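Local coordinates for protein putative xanthine dehydrogenase YAGS fad-binding subunit (Escherichia coli, PDB 5G5G) that probably oxidises aldehydes at a molybdenum centre, as the molybdopterin-binding subunit of a periplasmic aldehyde oxidase of the xanthine dehydrogenase family, at residues 209-215 against 241-247. Numbering follows the deposited sequence.
Sequences SNQMIDW and GFGGKLF. With MCN (pterin cytosine dinucleotide), chain Y; MOS (dioxothiomolybdenum(VI) ion), chain Z.
Q211 N donates to K245 O in a nearly straight bond of 2.9 Å (177°), and this backbone link joins the lead-in to helix 213-224 to the turns of 241-247. Those turns are a type I' turn from G241 to G244 and an overlapping type I turn from G243 to L246. The side chain of Q211 ends between these turns and the molybdenum group. With CG anti to the carbonyl carbon (chi1 -62°) and the chain extended beyond it, the terminal amide reaches the N-H groups of G243 and K245 and MOS O1. Q211 OE1 accepts from G243 N at 3.0 Å, in the carbonyl plane and on a lone pair. K245 N is a second donor to Q211 OE1 at 3.1 Å, tilted 34° from that plane. NE2 of Q211 donates to MOS O1 at 3.0 Å and also bonds S506 O. L246 comes in beside this amide. Its CD2 touches Q211 NE2, and both of its methyls lie near MOS O1. The CE methyl of M212 packs on L246 CD2 at 3.7 Å. Away from the metal, W215 CZ3 meets F247 CE1, and the indole edge faces L246 O. N210 OD1 takes M212 N in an Asx turn just before the helix. K245 runs alongside S209, and K245 NZ donates to S209 OG at 3.0 Å. The same ammonium bonds the backbone O of E191 and G240, while S209 OG also bonds the E191 carboxylate. G241 N and F242 N both donate to the pterin O4', which lies over the centre of the F242 ring, 3.5 Å above its plane. The Q211 amide is thus held at both ends: two backbone N-H groups fix its oxygen, which leaves its nitrogen directed at a molybdenum oxo ligand, consistent with a role in orienting or polarising that ligand.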
loop_
_atom_site.group_PDB
_atom_site.type_symbol
_atom_site.label_atom_id
_atom_site.label_comp_id
_atom_site.label_asym_id
_atom_site.label_seq_id
_atom_site.Cartn_x
_atom_site.Cartn_y
_atom_site.Cartn_z
ATOM N N SER C 209 16.597 4.773 2.876
ATOM C CA SER C 209 15.215 4.987 3.272
ATOM C C SER C 209 15.055 4.229 4.605
ATOM O O SER C 209 14.998 3.010 4.614
ATOM C CB SER C 209 14.253 4.462 2.182
ATOM O OG SER C 209 12.912 4.827 2.475
ATOM N N ASN C 210 15.160 4.961 5.726
ATOM C CA ASN C 210 15.256 4.323 7.023
ATOM C C ASN C 210 14.643 5.249 8.080
ATOM O O ASN C 210 14.929 6.432 8.078
ATOM C CB ASN C 210 16.712 3.968 7.333
ATOM C CG ASN C 210 16.840 2.993 8.490
ATOM O OD1 ASN C 210 16.480 3.317 9.610
ATOM N ND2 ASN C 210 17.291 1.774 8.221
ATOM N N GLN C 211 13.863 4.673 8.996
ATOM C CA GLN C 211 13.172 5.401 10.047
ATOM C C GLN C 211 14.107 5.768 11.225
ATOM O O GLN C 211 13.752 6.661 12.027
ATOM C CB GLN C 211 12.030 4.542 10.605
ATOM C CG GLN C 211 10.929 4.181 9.601
ATOM C CD GLN C 211 9.860 3.231 10.095
ATOM O OE1 GLN C 211 9.432 2.307 9.396
ATOM N NE2 GLN C 211 9.427 3.448 11.337
ATOM N N MET C 212 15.218 5.055 11.367
ATOM C CA MET C 212 16.049 5.067 12.596
ATOM C C MET C 212 17.507 5.214 12.229
ATOM O O MET C 212 18.184 4.230 11.957
ATOM C CB MET C 212 15.840 3.770 13.371
ATOM C CG MET C 212 14.437 3.530 13.893
ATOM S SD MET C 212 14.218 4.612 15.334
ATOM C CE MET C 212 12.647 4.175 15.946
ATOM N N ILE C 213 17.967 6.458 12.128
ATOM C CA ILE C 213 19.250 6.798 11.505
ATOM C C ILE C 213 20.356 6.193 12.337
ATOM O O ILE C 213 21.283 5.580 11.791
ATOM C CB ILE C 213 19.465 8.323 11.396
ATOM C CG1 ILE C 213 18.469 8.969 10.405
ATOM C CG2 ILE C 213 20.907 8.694 11.011
ATOM C CD1 ILE C 213 18.725 8.580 8.938
ATOM N N ASP C 214 20.264 6.360 13.661
ATOM C CA ASP C 214 21.392 5.883 14.495
ATOM C C ASP C 214 21.469 4.350 14.515
ATOM O O ASP C 214 22.571 3.794 14.468
ATOM C CB ASP C 214 21.315 6.439 15.911
ATOM C CG ASP C 214 22.586 6.184 16.695
ATOM O OD1 ASP C 214 23.684 6.625 16.297
ATOM O OD2 ASP C 214 22.442 5.591 17.773
ATOM N N TRP C 215 20.328 3.663 14.571
ATOM C CA TRP C 215 20.318 2.193 14.560
ATOM C C TRP C 215 20.890 1.725 13.235
ATOM O O TRP C 215 21.645 0.755 13.196
ATOM C CB TRP C 215 18.911 1.631 14.636
ATOM C CG TRP C 215 18.239 1.786 15.981
ATOM C CD1 TRP C 215 18.759 2.317 17.130
ATOM C CD2 TRP C 215 16.928 1.339 16.281
ATOM N NE1 TRP C 215 17.782 2.276 18.142
ATOM C CE2 TRP C 215 16.673 1.632 17.644
ATOM C CE3 TRP C 215 15.929 0.723 15.523
ATOM C CZ2 TRP C 215 15.463 1.287 18.266
ATOM C CZ3 TRP C 215 14.732 0.380 16.145
ATOM C CH2 TRP C 215 14.495 0.705 17.488
ATOM N N GLY C 241 7.067 4.011 5.774
ATOM C CA GLY C 241 7.746 2.853 6.356
ATOM C C GLY C 241 6.811 1.929 7.148
ATOM O O GLY C 241 6.792 0.713 6.929
ATOM N N PHE C 242 6.063 2.533 8.044
ATOM C CA PHE C 242 5.051 1.826 8.848
ATOM C C PHE C 242 5.633 0.675 9.672
ATOM O O PHE C 242 4.935 -0.318 9.979
ATOM C CB PHE C 242 3.870 1.361 7.984
ATOM C CG PHE C 242 3.370 2.408 7.075
ATOM C CD1 PHE C 242 2.617 3.477 7.560
ATOM C CD2 PHE C 242 3.754 2.428 5.715
ATOM C CE1 PHE C 242 2.205 4.499 6.714
ATOM C CE2 PHE C 242 3.339 3.435 4.878
ATOM C CZ PHE C 242 2.594 4.495 5.377
ATOM N N GLY C 243 6.902 0.795 10.073
ATOM C CA GLY C 243 7.620 -0.266 10.781
ATOM C C GLY C 243 8.604 -1.042 9.926
ATOM O O GLY C 243 9.580 -1.574 10.435
ATOM N N GLY C 244 8.307 -1.081 8.645
ATOM C CA GLY C 244 9.087 -1.819 7.674
ATOM C C GLY C 244 10.456 -1.276 7.375
ATOM O O GLY C 244 11.284 -1.926 6.691
ATOM N N LYS C 245 10.707 -0.058 7.814
ATOM C CA LYS C 245 11.992 0.581 7.633
ATOM C C LYS C 245 12.614 0.993 8.944
ATOM O O LYS C 245 13.506 1.805 8.970
ATOM C CB LYS C 245 11.849 1.780 6.675
ATOM C CG LYS C 245 11.538 1.331 5.244
ATOM C CD LYS C 245 11.283 2.511 4.348
ATOM C CE LYS C 245 10.733 2.089 2.979
ATOM N NZ LYS C 245 10.413 3.241 2.076
ATOM N N LEU C 246 12.222 0.353 10.041
ATOM C CA LEU C 246 12.918 0.515 11.296
ATOM C C LEU C 246 14.308 -0.016 11.314
ATOM O O LEU C 246 15.110 0.444 12.110
ATOM C CB LEU C 246 12.197 -0.231 12.443
ATOM C CG LEU C 246 10.901 0.383 12.926
ATOM C CD1 LEU C 246 10.127 -0.638 13.716
ATOM C CD2 LEU C 246 11.185 1.631 13.729
ATOM N N PHE C 247 14.586 -1.055 10.499
ATOM C CA PHE C 247 15.809 -1.786 10.595
ATOM C C PHE C 247 16.578 -1.780 9.274
ATOM O O PHE C 247 16.015 -1.627 8.180
ATOM C CB PHE C 247 15.476 -3.235 10.966
ATOM C CG PHE C 247 14.436 -3.347 12.039
ATOM C CD1 PHE C 247 14.673 -2.815 13.276
ATOM C CD2 PHE C 247 13.195 -3.960 11.774
ATOM C CE1 PHE C 247 13.711 -2.899 14.285
ATOM C CE2 PHE C 247 12.240 -4.032 12.780
ATOM C CZ PHE C 247 12.495 -3.500 14.022
HETATM N N1 MCN Y . 1.616 14.523 16.291
HETATM C C2 MCN Y . 1.140 15.853 16.687
HETATM N N3 MCN Y . 1.022 15.753 18.207
HETATM C C4 MCN Y . 1.142 14.751 19.062
HETATM C C5 MCN Y . 1.751 13.532 18.425
HETATM C C6 MCN Y . 1.878 13.467 17.132
HETATM O O2 MCN Y . 0.935 16.763 16.072
HETATM N N4 MCN Y . 0.903 14.730 20.324
HETATM C "C1'" MCN Y . 1.601 14.367 14.845
HETATM C C2D MCN Y . 2.819 15.099 14.167
HETATM O "O2'" MCN Y . 2.482 15.450 12.827
HETATM C "C3'" MCN Y . 3.772 14.016 14.220
HETATM C C4D MCN Y . 3.080 12.617 13.895
HETATM O O4D MCN Y . 1.751 12.983 14.506
HETATM O "O3'" MCN Y . 4.947 14.071 13.333
HETATM C "C5'" MCN Y . 3.463 11.377 14.456
HETATM O "O5'" MCN Y . 4.098 11.493 15.707
HETATM P PA MCN Y . 4.206 10.230 16.600
HETATM O O1A MCN Y . 5.208 10.560 17.705
HETATM O O2A MCN Y . 2.849 9.709 16.924
HETATM O O3A MCN Y . 4.917 9.084 15.590
HETATM P PB MCN Y . 6.474 8.985 15.336
HETATM O O1B MCN Y . 7.102 8.127 16.347
HETATM O O2B MCN Y . 7.029 10.349 15.082
HETATM O O3B MCN Y . 6.416 8.304 13.920
HETATM C C10 MCN Y . 6.293 6.821 13.831
HETATM C "C9'" MCN Y . 4.917 6.350 13.518
HETATM C "C8'" MCN Y . 4.953 4.727 13.609
HETATM S "S8'" MCN Y . 5.738 3.958 14.873
HETATM C "C7'" MCN Y . 4.537 4.134 12.602
HETATM S "S7'" MCN Y . 4.679 2.360 12.428
HETATM C "C6'" MCN Y . 3.640 4.809 11.519
HETATM C C7 MCN Y . 3.308 6.266 12.096
HETATM O "O9'" MCN Y . 4.436 6.964 12.437
HETATM N "N5'" MCN Y . 4.622 4.990 10.326
HETATM C C4A MCN Y . 4.245 5.947 9.237
HETATM N "N8'" MCN Y . 2.680 7.027 10.995
HETATM C C4B MCN Y . 3.233 7.023 9.763
HETATM N "N1'" MCN Y . 2.706 7.879 8.797
HETATM C "C2'" MCN Y . 3.348 8.126 7.579
HETATM N "N2'" MCN Y . 2.877 8.876 6.703
HETATM N "N3'" MCN Y . 4.216 7.143 7.189
HETATM C "C4'" MCN Y . 4.878 6.177 7.929
HETATM O "O4'" MCN Y . 5.727 5.302 7.674
HETATM MO MO MOS Z . 6.170 1.797 14.098
HETATM S S MOS Z . 5.756 -0.477 13.933
HETATM O O1 MOS Z . 7.705 1.776 13.181
HETATM O O2 MOS Z . 6.762 1.183 16.011
HETATM O O HOH W 1 15.112 0.190 5.871
HETATM O O HOH W 2 17.674 1.122 11.246
#